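PDB 5AWV: putative hexose oxidase from Nonomuraea sp. ATCC 39727, which probably oxidises a sugar of glycopeptide antibiotics such as teicoplanin, which is bound in this structure, using a covalently attached FAD. Local coordinates for residues L502-A507 and L519-P523; P246-T252 and P345-W350; H62-S66 and S109-E113; Y116-A122 and G236-L242. All blocks are in the same frame, centred on the assembly; numbering follows the deposited sequence.

Interaction 1 of 4, residues L502-A507 and L519-P523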
loop_
_atom_site.group_PDB
_atom_site.type_symbol
_atom_site.label_atom_id
_atom_site.label_comp_id
_atom_site.label_asym_id
_atom_site.label_seq_id
_atom_site.Cartn_x
_atom_site.Cartn_y
_atom_site.Cartn_z
ATOM N N LEU A 502 2.331 -11.761 -16.954
ATOM C CA LEU A 502 3.306 -11.023 -16.153
ATOM C C LEU A 502 4.737 -11.474 -16.402
ATOM O O LEU A 502 5.672 -10.654 -16.455
ATOM C CB LEU A 502 3.029 -11.100 -14.666
ATOM C CG LEU A 502 1.772 -10.445 -14.172
ATOM C CD1 LEU A 502 1.379 -11.043 -12.824
ATOM C CD2 LEU A 502 1.967 -8.936 -14.051
ATOM N N ARG A 503 4.928 -12.789 -16.612
ATOM C CA ARG A 503 6.287 -13.244 -16.959
ATOM C C ARG A 503 6.797 -12.673 -18.336
ATOM O O ARG A 503 7.939 -12.337 -18.473
ATOM C CB ARG A 503 6.367 -14.794 -16.823
ATOM C CG ARG A 503 7.629 -15.357 -17.360
ATOM C CD ARG A 503 7.782 -16.812 -17.010
ATOM N NE ARG A 503 8.104 -17.041 -15.623
ATOM C CZ ARG A 503 8.191 -18.250 -15.092
ATOM N NH1 ARG A 503 7.926 -19.324 -15.838
ATOM N NH2 ARG A 503 8.516 -18.404 -13.821
ATOM N N LYS A 504 5.934 -12.559 -19.319
ATOM C CA LYS A 504 6.293 -11.938 -20.600
ATOM C C LYS A 504 6.663 -10.474 -20.436
ATOM O O LYS A 504 7.668 -10.015 -20.995
ATOM C CB LYS A 504 5.188 -12.134 -21.611
ATOM C CG LYS A 504 5.138 -13.598 -22.048
ATOM C CD LYS A 504 3.931 -13.882 -22.891
ATOM C CE LYS A 504 4.026 -15.287 -23.486
ATOM N NZ LYS A 504 2.917 -15.407 -24.462
ATOM N N VAL A 505 5.940 -9.739 -19.577
ATOM C CA VAL A 505 6.282 -8.347 -19.271
ATOM C C VAL A 505 7.621 -8.176 -18.628
ATOM O O VAL A 505 8.445 -7.317 -19.044
ATOM C CB VAL A 505 5.206 -7.614 -18.453
ATOM C CG1 VAL A 505 5.586 -6.164 -18.293
ATOM C CG2 VAL A 505 3.916 -7.650 -19.205
ATOM N N LYS A 506 7.923 -9.060 -17.677
ATOM C CA LYS A 506 9.150 -9.084 -16.968
ATOM C C LYS A 506 10.358 -9.327 -17.960
ATOM O O LYS A 506 11.324 -8.586 -17.928
ATOM C CB LYS A 506 9.095 -10.185 -15.909
ATOM C CG LYS A 506 10.375 -10.480 -15.190
ATOM C CD LYS A 506 10.829 -9.289 -14.325
ATOM C CE LYS A 506 12.142 -9.622 -13.614
ATOM N NZ LYS A 506 12.548 -8.609 -12.590
ATOM N N ALA A 507 10.260 -10.378 -18.797
ATOM C CA ALA A 507 11.240 -10.658 -19.829
ATOM C C ALA A 507 11.415 -9.463 -20.800
ATOM O O ALA A 507 12.568 -9.160 -21.183
ATOM C CB ALA A 507 10.849 -11.895 -20.625
ATOM N N LEU A 519 9.782 -12.884 -3.826
ATOM C CA LEU A 519 8.564 -13.219 -4.503
ATOM C C LEU A 519 8.474 -12.289 -5.761
ATOM O O LEU A 519 7.408 -11.810 -6.125
ATOM C CB LEU A 519 7.375 -12.897 -3.581
ATOM C CG LEU A 519 7.241 -13.754 -2.310
ATOM C CD1 LEU A 519 6.073 -13.207 -1.529
ATOM C CD2 LEU A 519 7.050 -15.222 -2.681
ATOM N N SER A 520 9.616 -12.081 -6.447
ATOM C CA SER A 520 9.639 -11.359 -7.746
ATOM C C SER A 520 9.409 -12.292 -8.918
ATOM O O SER A 520 9.816 -13.457 -8.934
ATOM C CB SER A 520 10.875 -10.524 -7.888
ATOM O OG SER A 520 12.048 -11.374 -7.874
ATOM N N ILE A 521 8.684 -11.782 -9.886
ATOM C CA ILE A 521 8.353 -12.478 -11.111
ATOM C C ILE A 521 9.711 -12.795 -11.805
ATOM O O ILE A 521 10.625 -11.969 -11.854
ATOM C CB ILE A 521 7.439 -11.634 -11.977
ATOM C CG1 ILE A 521 6.088 -11.368 -11.241
ATOM C CG2 ILE A 521 7.166 -12.331 -13.295
ATOM C CD1 ILE A 521 5.345 -10.148 -11.709
ATOM N N ARG A 522 9.855 -14.034 -12.222
ATOM C CA ARG A 522 11.055 -14.485 -12.927
ATOM C C ARG A 522 10.812 -14.342 -14.426
ATOM O O ARG A 522 9.685 -14.631 -14.878
ATOM C CB ARG A 522 11.250 -15.940 -12.632
ATOM C CG ARG A 522 11.488 -16.212 -11.178
ATOM C CD ARG A 522 12.965 -16.285 -10.877
ATOM N NE ARG A 522 13.445 -15.105 -10.166
ATOM C CZ ARG A 522 14.733 -14.828 -9.947
ATOM N NH1 ARG A 522 15.696 -15.657 -10.396
ATOM N NH2 ARG A 522 15.063 -13.712 -9.266
ATOM N N PRO A 523 11.851 -13.901 -15.210
ATOM C CA PRO A 523 11.628 -13.765 -16.681
ATOM C C PRO A 523 11.380 -15.147 -17.334
ATOM O O PRO A 523 11.843 -16.184 -16.792
ATOM C CB PRO A 523 12.925 -13.113 -17.198
ATOM C CG PRO A 523 13.701 -12.695 -15.954
ATOM C CD PRO A 523 13.253 -13.614 -14.848
ATOM O OXT PRO A 523 10.673 -15.248 -18.356
HETATM O O HOH W 1 7.743 -16.024 -11.753
HETATM O O HOH W 2 8.725 -14.962 -20.559
HETATM O O HOH W 3 10.211 -9.448 -11.233
#

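Interaction 2 of 4, residues P246-T252 and P345-W350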
loop_
_atom_site.group_PDB
_atom_site.type_symbol
_atom_site.label_atom_id
_atom_site.label_comp_id
_atom_site.label_asym_id
_atom_site.label_seq_id
_atom_site.Cartn_x
_atom_site.Cartn_y
_atom_site.Cartn_z
ATOM N N PRO A 246 -15.817 11.207 -2.739
ATOM C CA PRO A 246 -16.101 10.494 -1.466
ATOM C C PRO A 246 -17.495 10.857 -0.892
ATOM O O PRO A 246 -18.105 11.871 -1.262
ATOM C CB PRO A 246 -14.977 10.993 -0.519
ATOM C CG PRO A 246 -14.778 12.398 -0.971
ATOM C CD PRO A 246 -14.919 12.349 -2.503
ATOM N N PRO A 247 -18.024 10.002 -0.040
ATOM C CA PRO A 247 -19.236 10.366 0.645
ATOM C C PRO A 247 -18.966 11.599 1.552
ATOM O O PRO A 247 -17.900 11.649 2.201
ATOM C CB PRO A 247 -19.540 9.151 1.544
ATOM C CG PRO A 247 -18.412 8.269 1.401
ATOM C CD PRO A 247 -17.552 8.655 0.269
ATOM N N ALA A 248 -19.921 12.511 1.625
ATOM C CA ALA A 248 -19.836 13.619 2.570
ATOM C C ALA A 248 -19.725 13.141 4.010
ATOM O O ALA A 248 -18.902 13.656 4.790
ATOM C CB ALA A 248 -21.049 14.491 2.426
ATOM N N THR A 249 -20.496 12.080 4.339
ATOM C CA THR A 249 -20.544 11.522 5.672
ATOM C C THR A 249 -20.733 10.017 5.649
ATOM O O THR A 249 -21.242 9.475 4.670
ATOM C CB THR A 249 -21.691 12.109 6.518
ATOM O OG1 THR A 249 -22.885 11.778 5.907
ATOM C CG2 THR A 249 -21.650 13.623 6.596
ATOM N N LEU A 250 -20.229 9.392 6.721
ATOM C CA LEU A 250 -20.331 7.972 6.964
ATOM C C LEU A 250 -21.118 7.744 8.246
ATOM O O LEU A 250 -20.948 8.510 9.234
ATOM C CB LEU A 250 -18.936 7.378 7.128
ATOM C CG LEU A 250 -18.057 7.502 5.870
ATOM C CD1 LEU A 250 -16.595 7.271 6.267
ATOM C CD2 LEU A 250 -18.438 6.506 4.782
ATOM N N LEU A 251 -21.968 6.742 8.227
ATOM C CA LEU A 251 -22.453 6.174 9.473
ATOM C C LEU A 251 -21.552 5.042 9.926
ATOM O O LEU A 251 -21.242 4.105 9.174
ATOM C CB LEU A 251 -23.915 5.737 9.231
ATOM C CG LEU A 251 -24.968 5.658 10.310
ATOM C CD1 LEU A 251 -25.076 6.973 11.098
ATOM C CD2 LEU A 251 -26.315 5.316 9.644
ATOM N N THR A 252 -21.088 5.127 11.146
ATOM C CA THR A 252 -20.136 4.179 11.694
ATOM C C THR A 252 -20.598 3.530 13.018
ATOM O O THR A 252 -21.305 4.149 13.815
ATOM C CB THR A 252 -18.777 4.840 11.919
ATOM O OG1 THR A 252 -18.892 5.856 12.932
ATOM C CG2 THR A 252 -18.248 5.515 10.581
ATOM N N PRO A 345 -25.009 4.092 16.485
ATOM C CA PRO A 345 -24.120 4.600 15.405
ATOM C C PRO A 345 -23.828 6.129 15.493
ATOM O O PRO A 345 -24.659 6.880 15.958
ATOM C CB PRO A 345 -24.897 4.325 14.123
ATOM C CG PRO A 345 -26.220 3.814 14.528
ATOM C CD PRO A 345 -26.354 3.740 16.012
ATOM N N ILE A 346 -22.693 6.538 14.940
ATOM C CA ILE A 346 -22.254 7.913 14.885
ATOM C C ILE A 346 -22.108 8.310 13.410
ATOM O O ILE A 346 -21.581 7.540 12.601
ATOM C CB ILE A 346 -20.928 7.975 15.640
ATOM C CG1 ILE A 346 -21.184 7.711 17.130
ATOM C CG2 ILE A 346 -20.278 9.322 15.510
ATOM C CD1 ILE A 346 -19.914 7.511 17.959
ATOM N N GLU A 347 -22.566 9.489 13.046
ATOM C CA GLU A 347 -22.351 10.024 11.703
ATOM C C GLU A 347 -21.056 10.825 11.702
ATOM O O GLU A 347 -20.849 11.643 12.592
ATOM C CB GLU A 347 -23.535 10.846 11.249
ATOM C CG GLU A 347 -23.402 11.329 9.829
ATOM C CD GLU A 347 -24.703 11.807 9.221
ATOM O OE1 GLU A 347 -24.689 12.292 8.068
ATOM O OE2 GLU A 347 -25.743 11.689 9.883
ATOM N N GLN A 348 -20.110 10.474 10.840
ATOM C CA GLN A 348 -18.802 11.200 10.767
ATOM C C GLN A 348 -18.570 11.792 9.394
ATOM O O GLN A 348 -18.864 11.158 8.409
ATOM C CB GLN A 348 -17.673 10.218 10.998
ATOM C CG GLN A 348 -17.873 9.410 12.252
ATOM C CD GLN A 348 -16.583 8.841 12.746
ATOM O OE1 GLN A 348 -15.698 9.583 13.138
ATOM N NE2 GLN A 348 -16.456 7.546 12.719
ATOM N N ARG A 349 -17.968 12.978 9.335
ATOM C CA ARG A 349 -17.659 13.592 8.089
ATOM C C ARG A 349 -16.409 12.919 7.482
ATOM O O ARG A 349 -15.543 12.465 8.198
ATOM C CB ARG A 349 -17.360 15.078 8.260
ATOM C CG ARG A 349 -18.453 15.918 8.918
ATOM C CD ARG A 349 -18.031 17.402 8.805
ATOM N NE ARG A 349 -16.717 17.699 9.417
ATOM C CZ ARG A 349 -16.496 17.920 10.710
ATOM N NH1 ARG A 349 -17.474 17.838 11.608
ATOM N NH2 ARG A 349 -15.274 18.136 11.135
ATOM N N TRP A 350 -16.320 12.947 6.177
ATOM C CA TRP A 350 -15.156 12.457 5.489
ATOM C C TRP A 350 -13.905 13.217 5.940
ATOM O O TRP A 350 -13.894 14.469 5.999
ATOM C CB TRP A 350 -15.361 12.630 4.003
ATOM C CG TRP A 350 -14.278 12.047 3.189
ATOM C CD1 TRP A 350 -13.252 12.705 2.498
ATOM C CD2 TRP A 350 -14.107 10.686 2.962
ATOM N NE1 TRP A 350 -12.456 11.783 1.838
ATOM C CE2 TRP A 350 -12.928 10.533 2.154
ATOM C CE3 TRP A 350 -14.752 9.558 3.449
ATOM C CZ2 TRP A 350 -12.452 9.292 1.766
ATOM C CZ3 TRP A 350 -14.280 8.311 3.037
ATOM C CH2 TRP A 350 -13.138 8.190 2.235
#

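Interaction 3 of 4, residues H62-S66 and S109-E113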
loop_
_atom_site.group_PDB
_atom_site.type_symbol
_atom_site.label_atom_id
_atom_site.label_comp_id
_atom_site.label_asym_id
_atom_site.label_seq_id
_atom_site.Cartn_x
_atom_site.Cartn_y
_atom_site.Cartn_z
ATOM N N HIS A 62 20.015 6.502 -1.857
ATOM C CA HIS A 62 19.979 7.528 -2.859
ATOM C C HIS A 62 18.625 8.209 -2.857
ATOM O O HIS A 62 17.572 7.607 -3.263
ATOM C CB HIS A 62 20.276 6.839 -4.193
ATOM C CG HIS A 62 21.012 7.662 -5.179
ATOM N ND1 HIS A 62 21.697 7.105 -6.241
ATOM C CD2 HIS A 62 21.118 9.004 -5.322
ATOM C CE1 HIS A 62 22.217 8.071 -6.973
ATOM N NE2 HIS A 62 21.870 9.232 -6.443
ATOM N N LEU A 63 18.636 9.449 -2.384
ATOM C CA LEU A 63 17.453 10.310 -2.457
ATOM C C LEU A 63 17.356 10.949 -3.789
ATOM O O LEU A 63 18.338 11.559 -4.255
ATOM C CB LEU A 63 17.557 11.430 -1.407
ATOM C CG LEU A 63 17.292 10.985 0.007
ATOM C CD1 LEU A 63 17.729 12.042 1.029
ATOM C CD2 LEU A 63 15.822 10.613 0.267
ATOM N N VAL A 64 16.195 10.808 -4.427
ATOM C CA VAL A 64 16.017 11.276 -5.747
ATOM C C VAL A 64 14.773 12.200 -5.841
ATOM O O VAL A 64 13.734 11.888 -5.314
ATOM C CB VAL A 64 15.880 10.092 -6.727
ATOM C CG1 VAL A 64 17.173 9.317 -6.818
ATOM C CG2 VAL A 64 14.720 9.155 -6.347
ATOM N N GLY A 65 14.917 13.317 -6.529
ATOM C CA GLY A 65 13.880 14.346 -6.682
ATOM C C GLY A 65 13.335 14.534 -8.058
ATOM O O GLY A 65 12.496 15.416 -8.276
ATOM N N SER A 66 13.721 13.647 -9.002
ATOM C CA SER A 66 13.177 13.676 -10.344
ATOM C C SER A 66 13.326 12.372 -11.082
ATOM O O SER A 66 14.117 11.591 -10.703
ATOM C CB SER A 66 13.876 14.761 -11.199
ATOM O OG SER A 66 15.192 14.329 -11.587
ATOM N N SER A 109 11.233 9.539 -1.133
ATOM C CA SER A 109 10.687 10.509 -0.158
ATOM C C SER A 109 10.485 11.920 -0.741
ATOM O O SER A 109 9.505 12.627 -0.376
ATOM C CB SER A 109 11.632 10.691 1.019
ATOM O OG SER A 109 11.716 9.624 1.915
ATOM N N LEU A 110 11.408 12.354 -1.600
ATOM C CA LEU A 110 11.295 13.684 -2.211
ATOM C C LEU A 110 10.270 13.771 -3.330
ATOM O O LEU A 110 9.916 14.891 -3.705
ATOM C CB LEU A 110 12.672 14.176 -2.675
ATOM C CG LEU A 110 13.778 14.347 -1.635
ATOM C CD1 LEU A 110 15.068 14.727 -2.310
ATOM C CD2 LEU A 110 13.469 15.417 -0.611
ATOM N N LEU A 111 9.768 12.642 -3.871
ATOM C CA LEU A 111 8.808 12.693 -4.989
ATOM C C LEU A 111 7.391 12.698 -4.572
ATOM O O LEU A 111 6.781 11.631 -4.515
ATOM C CB LEU A 111 9.017 11.499 -5.929
ATOM C CG LEU A 111 10.322 11.517 -6.751
ATOM C CD1 LEU A 111 10.660 10.187 -7.439
ATOM C CD2 LEU A 111 10.347 12.636 -7.805
ATOM N N THR A 112 6.813 13.871 -4.335
ATOM C CA THR A 112 5.526 13.980 -3.648
ATOM C C THR A 112 4.495 14.887 -4.385
ATOM O O THR A 112 3.599 15.416 -3.766
ATOM C CB THR A 112 5.688 14.533 -2.223
ATOM O OG1 THR A 112 6.279 15.818 -2.313
ATOM C CG2 THR A 112 6.521 13.690 -1.378
ATOM N N GLU A 113 4.619 15.098 -5.678
ATOM C CA GLU A 113 3.595 15.902 -6.376
ATOM C C GLU A 113 2.207 15.205 -6.448
ATOM O O GLU A 113 2.123 13.988 -6.633
ATOM C CB GLU A 113 4.078 16.204 -7.805
ATOM C CG GLU A 113 3.001 16.837 -8.692
ATOM C CD GLU A 113 3.441 18.087 -9.403
ATOM O OE1 GLU A 113 3.570 18.058 -10.662
ATOM O OE2 GLU A 113 3.602 19.104 -8.680
HETATM O O HOH W 4 13.534 11.046 -2.717
#

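Interaction 4 of 4, residues Y116-A122 and G236-L242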
loop_
_atom_site.group_PDB
_atom_site.type_symbol
_atom_site.label_atom_id
_atom_site.label_comp_id
_atom_site.label_asym_id
_atom_site.label_seq_id
_atom_site.Cartn_x
_atom_site.Cartn_y
_atom_site.Cartn_z
ATOM N N TYR A 116 -3.540 17.884 -10.862
ATOM C CA TYR A 116 -4.252 17.642 -12.105
ATOM C C TYR A 116 -3.298 17.926 -13.291
ATOM O O TYR A 116 -2.685 18.966 -13.352
ATOM C CB TYR A 116 -5.464 18.496 -12.238
ATOM C CG TYR A 116 -6.051 18.381 -13.640
ATOM C CD1 TYR A 116 -6.629 17.167 -14.094
ATOM C CD2 TYR A 116 -6.021 19.487 -14.506
ATOM C CE1 TYR A 116 -7.188 17.052 -15.356
ATOM C CE2 TYR A 116 -6.616 19.393 -15.772
ATOM C CZ TYR A 116 -7.183 18.174 -16.203
ATOM O OH TYR A 116 -7.734 18.108 -17.478
ATOM N N ASP A 117 -3.186 16.969 -14.203
ATOM C CA ASP A 117 -2.268 17.056 -15.334
ATOM C C ASP A 117 -3.047 17.213 -16.607
ATOM O O ASP A 117 -3.561 16.206 -17.118
ATOM C CB ASP A 117 -1.420 15.787 -15.388
ATOM C CG ASP A 117 -0.367 15.807 -16.511
ATOM O OD1 ASP A 117 -0.588 16.513 -17.511
ATOM O OD2 ASP A 117 0.640 15.114 -16.369
ATOM N N PRO A 118 -3.195 18.456 -17.155
ATOM C CA PRO A 118 -4.062 18.553 -18.371
ATOM C C PRO A 118 -3.589 17.762 -19.565
ATOM O O PRO A 118 -4.401 17.470 -20.379
ATOM C CB PRO A 118 -4.134 20.068 -18.676
ATOM C CG PRO A 118 -3.042 20.675 -17.883
ATOM C CD PRO A 118 -2.543 19.718 -16.837
ATOM N N SER A 119 -2.329 17.392 -19.676
ATOM C CA SER A 119 -1.903 16.727 -20.937
ATOM C C SER A 119 -2.205 15.221 -20.874
ATOM O O SER A 119 -2.292 14.568 -21.899
ATOM C CB SER A 119 -0.449 16.951 -21.169
ATOM O OG SER A 119 0.231 16.188 -20.191
ATOM N N MET A 120 -2.415 14.683 -19.674
ATOM C CA MET A 120 -2.982 13.330 -19.515
ATOM C C MET A 120 -4.470 13.320 -19.206
ATOM O O MET A 120 -5.108 12.256 -19.318
ATOM C CB MET A 120 -2.170 12.568 -18.470
ATOM C CG MET A 120 -0.697 12.550 -18.806
ATOM S SD MET A 120 -0.336 11.404 -20.214
ATOM C CE MET A 120 0.260 9.969 -19.347
ATOM N N ASN A 121 -5.052 14.501 -18.886
ATOM C CA ASN A 121 -6.434 14.639 -18.390
ATOM C C ASN A 121 -6.632 13.571 -17.268
ATOM O O ASN A 121 -7.597 12.800 -17.257
ATOM C CB ASN A 121 -7.491 14.525 -19.522
ATOM C CG ASN A 121 -8.856 14.896 -19.084
ATOM O OD1 ASN A 121 -9.886 14.348 -19.565
ATOM N ND2 ASN A 121 -8.934 15.865 -18.254
ATOM N N ALA A 122 -5.731 13.638 -16.299
ATOM C CA ALA A 122 -5.716 12.693 -15.155
ATOM C C ALA A 122 -4.959 13.349 -14.029
ATOM O O ALA A 122 -4.220 14.278 -14.242
ATOM C CB ALA A 122 -4.997 11.402 -15.553
ATOM N N GLY A 236 -15.457 14.257 -19.685
ATOM C CA GLY A 236 -14.875 15.548 -19.993
ATOM C C GLY A 236 -13.543 15.773 -19.329
ATOM O O GLY A 236 -12.763 14.844 -19.054
ATOM N N ARG A 237 -13.306 17.028 -19.048
ATOM C CA ARG A 237 -12.039 17.503 -18.516
ATOM C C ARG A 237 -12.190 18.239 -17.178
ATOM O O ARG A 237 -11.211 18.808 -16.694
ATOM C CB ARG A 237 -11.370 18.451 -19.517
ATOM C CG ARG A 237 -11.177 17.841 -20.886
ATOM C CD ARG A 237 -10.484 18.831 -21.802
ATOM N NE ARG A 237 -9.191 19.271 -21.324
ATOM C CZ ARG A 237 -8.081 18.522 -21.370
ATOM N NH1 ARG A 237 -8.112 17.273 -21.860
ATOM N NH2 ARG A 237 -6.947 18.988 -20.903
ATOM N N ASN A 238 -13.354 18.143 -16.553
ATOM C CA ASN A 238 -13.583 18.767 -15.284
ATOM C C ASN A 238 -12.878 17.850 -14.194
ATOM O O ASN A 238 -13.345 16.720 -13.962
ATOM C CB ASN A 238 -15.086 18.807 -15.074
ATOM C CG ASN A 238 -15.490 19.411 -13.740
ATOM O OD1 ASN A 238 -16.672 19.371 -13.397
ATOM N ND2 ASN A 238 -14.539 19.941 -12.972
ATOM N N PRO A 239 -11.792 18.320 -13.587
ATOM C CA PRO A 239 -11.017 17.404 -12.690
ATOM C C PRO A 239 -11.882 16.855 -11.552
ATOM O O PRO A 239 -11.652 15.724 -11.082
ATOM C CB PRO A 239 -9.878 18.281 -12.191
ATOM C CG PRO A 239 -9.739 19.265 -13.248
ATOM C CD PRO A 239 -11.148 19.637 -13.612
ATOM N N GLU A 240 -12.914 17.613 -11.158
ATOM C CA GLU A 240 -13.843 17.108 -10.126
ATOM C C GLU A 240 -14.601 15.856 -10.484
ATOM O O GLU A 240 -15.209 15.258 -9.617
ATOM C CB GLU A 240 -14.830 18.189 -9.697
ATOM C CG GLU A 240 -14.225 19.439 -9.118
ATOM C CD GLU A 240 -15.333 20.272 -8.459
ATOM O OE1 GLU A 240 -15.909 21.142 -9.147
ATOM O OE2 GLU A 240 -15.677 19.981 -7.286
ATOM N N ARG A 241 -14.681 15.497 -11.766
ATOM C CA ARG A 241 -15.347 14.258 -12.234
ATOM C C ARG A 241 -14.360 13.116 -12.566
ATOM O O ARG A 241 -14.755 12.015 -12.920
ATOM C CB ARG A 241 -16.275 14.591 -13.457
ATOM C CG ARG A 241 -17.567 15.257 -12.994
ATOM C CD ARG A 241 -18.397 15.971 -14.049
ATOM N NE ARG A 241 -18.780 15.233 -15.264
ATOM C CZ ARG A 241 -19.526 14.119 -15.333
ATOM N NH1 ARG A 241 -19.957 13.501 -14.240
ATOM N NH2 ARG A 241 -19.795 13.585 -16.529
ATOM N N LEU A 242 -13.058 13.368 -12.456
ATOM C CA LEU A 242 -12.091 12.429 -12.995
ATOM C C LEU A 242 -11.709 11.357 -11.991
ATOM O O LEU A 242 -11.076 10.397 -12.389
ATOM C CB LEU A 242 -10.810 13.115 -13.493
ATOM C CG LEU A 242 -11.048 13.878 -14.798
ATOM C CD1 LEU A 242 -9.832 14.736 -15.039
ATOM C CD2 LEU A 242 -11.325 12.886 -15.920
HETATM O O HOH W 5 -9.456 20.657 -17.356
HETATM O O HOH W 6 -5.801 15.859 -22.575
#

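Interaction 1 of 4, residues L502-A507 and L519-P523
Ile521 packs against the helix that carries Leu502, Arg503 and Lys506, and a branched aliphatic residue suits this spot because its two arms serve different neighbours. CD1 meets Leu502 CB at 3.9 Å. CG2, anti to the backbone N of its own residue, touches both Arg503 CA and Lys506 CB.

Two long side chains frame the C-terminal tail. Arg503 runs out extended and bends at chi3 (-73°), which brings NE within 3.0 Å of Arg522 O; the hydrogen bond is bent (138°), and NE approaches from above the carbonyl plane. A water joins Arg503 NH2 to Arg522 N. The terminal carboxylate of Pro523 lies close by, but OXT sits 4.2 Å from Arg503 NE and well out of the guanidinium plane, so any attraction is probably one of charge alone. Lys506 turns at chi2 (66°) and lies alongside the Pro523 ring, its CG 4.1 Å from Pro523 CG. Its NZ donates to a water that in turn donates to Ile521 O, and also forms a salt bridge with Asp510 and a hydrogen bond to Asn220 O. Ala507, being small, lets the proline ring close in.

Leu502 and Val505 pack on helix 207-212, while Leu502 and Ile521 share Tyr495 of helix 490-495.

Interaction 2 of 4, residues P246-T252 and P345-W350
Leu250 and Gln348 exchange the two central backbone hydrogen bonds of this antiparallel pair, Gln348 N to Leu250 O being 2.7 Å. A second reciprocal pair joins Thr252 with Ile346, and Trp350 N donates to Ala248 O where the ladder runs out.

Threonine, short and hydroxylated, supplies polar rungs on both faces. Thr249 OG1 donates to Glu347 OE1 (2.9 Å), meeting the carboxylate on its anti side; Glu347 is extended with CG anti to the backbone N (chi1 -176°), which sends it across to the threonine. On the other face Gln348 NE2 donates to Thr252 OG1 at 3.0 Å, the two side chains crossing at about a right angle.

Around the hydrogen bonds the packing is apolar. Pro246 CB sits over the face of the Trp350 indole, 3.5 Å from the centroid of the five-membered ring and 15° off its normal, a CH-pi contact. Leu250 CD1 comes to the edge of the same ring at CE3 (4.1 Å), and Leu251 lies beside Pro345. Arg349 turns its polar end to Asn44 of the second subunit.

Regular backbone bonds thus fix the register of an outermost strand, the threonine rungs reinforce it on each face, and the CH-pi contact of Pro246 with the indole closes the end next to the subunit interface.

Interaction 3 of 4, residues H62-S66 and S109-E113
Two chain segments leaving neighbouring parallel strands, 60-63 and 104-107, meet here in the FAD-binding domain, where Leu110 and Leu111 pack against Leu63, Val64 and Gly65. The first segment opens a beta-alpha-beta crossover that runs through helix 67-80 to strand 84-87, with strand 104-107 lying between the two.

No direct hydrogen bond joins the segments. A water does so instead, donating to Val64 O (2.7 Å) and accepting from Leu110 N (2.7 Å); it satisfies two backbone groups where the strand pairing has ended. Around this bridge the leucines divide the work. Leu110 lays its CB on the backbone, 4.2 Å from Gly65 CA and 3.7 Å from Val64 O, and its CD1 reaches Leu63 CB at 4.2 Å. Leu111 has CG beside its backbone N (chi1 -69°), a torsion that directs its branches at the other segment. CD2 rests against the Gly65 peptide, 3.5 Å from Gly65 O, while CD1 meets Val64 CG2 at 4.3 Å. These are van der Waals contacts, well served by flexible, apolar leucine and compact valine.

Ser66 suits the next position, since its OG caps helix 67-80 by accepting from Gln69 N. Val64 packs beneath that helix on Val70 and Ala73, Leu63 faces Val33 and Val35 of strand 33-35, and Leu110 also touches Lys137 of the second subunit. The side chain of Leu111 is about 7 Å from the bound FAD, and beyond it the chain runs onward to strand 114-117.

Interaction 4 of 4, residues Y116-A122 and G236-L242
Arg237 reaches across to the turn opposite, where successive atoms of its side chain meet Asn121, Tyr116 and Pro118. CB lies 3.8 Å from Asn121 ND2, and CG runs alongside the same amide, 4.0 Å from both Asn121 OD1 and Asn121 ND2. The chain then bends at chi3 (59°), which turns the guanidinium back over the turn. There Tyr116 OH and Asn121 ND2 lie over one of its faces, toward the rim, and NH1 packs on Asn121 CB at 3.7 Å. At the guanidinium edge, NH2 donates to Pro118 O (3.0 Å, 161°) and NH1 donates a hydrogen bond to a water that itself donates to Pro118 O. Arginine suits this place because its flat head can grip one carbonyl twice, directly and through water, while its face lies against the tyrosine hydroxyl.

Tyr116 takes the apolar side. Pro239 CG stands over the centre of its ring, 3.7 Å from the centroid, a CH-pi contact favoured by proline's rigid ring, whose mildly polarised C-H bonds can face the aromatic one. Leu242 CD1 wedges against Tyr116 CE1 at 3.5 Å. A water links Tyr116 OH to Arg237 O.

The turn is shaped by Asp117, whose OD1 accepts from Ser119 N in an Asx turn, and by a G1 beta bulge in which Asn121 adopts the left-handed conformation that asparagine tolerates well. It connects the edge strand 114-117 to 122-125; Pro239 and Leu242 also lie on Phe123 of the latter, and Ala122 on Trp228 of strand 223-229.

How the interactions relate
The four contacts are separate patches of one subunit, none touching another. Residues 109-113 lead almost directly into 116-122, and 236-242 into 246-252, so interaction 4 adjoins interactions 3 and 2 along the chain, with its centre about 24 Å from the first and 27 Å from the second. These three also meet the second subunit. Interactions 1 and 2 lie on opposite sides of the chain's centre, 42 Å apart between centres. The side chains of Leu111, Lys506 and Trp350 are about 7, 11 and 12 Å from FAD. The side chain of Gln348 is about 8 Å from a bound mannose, whereas interaction 4 is remote from the known sites.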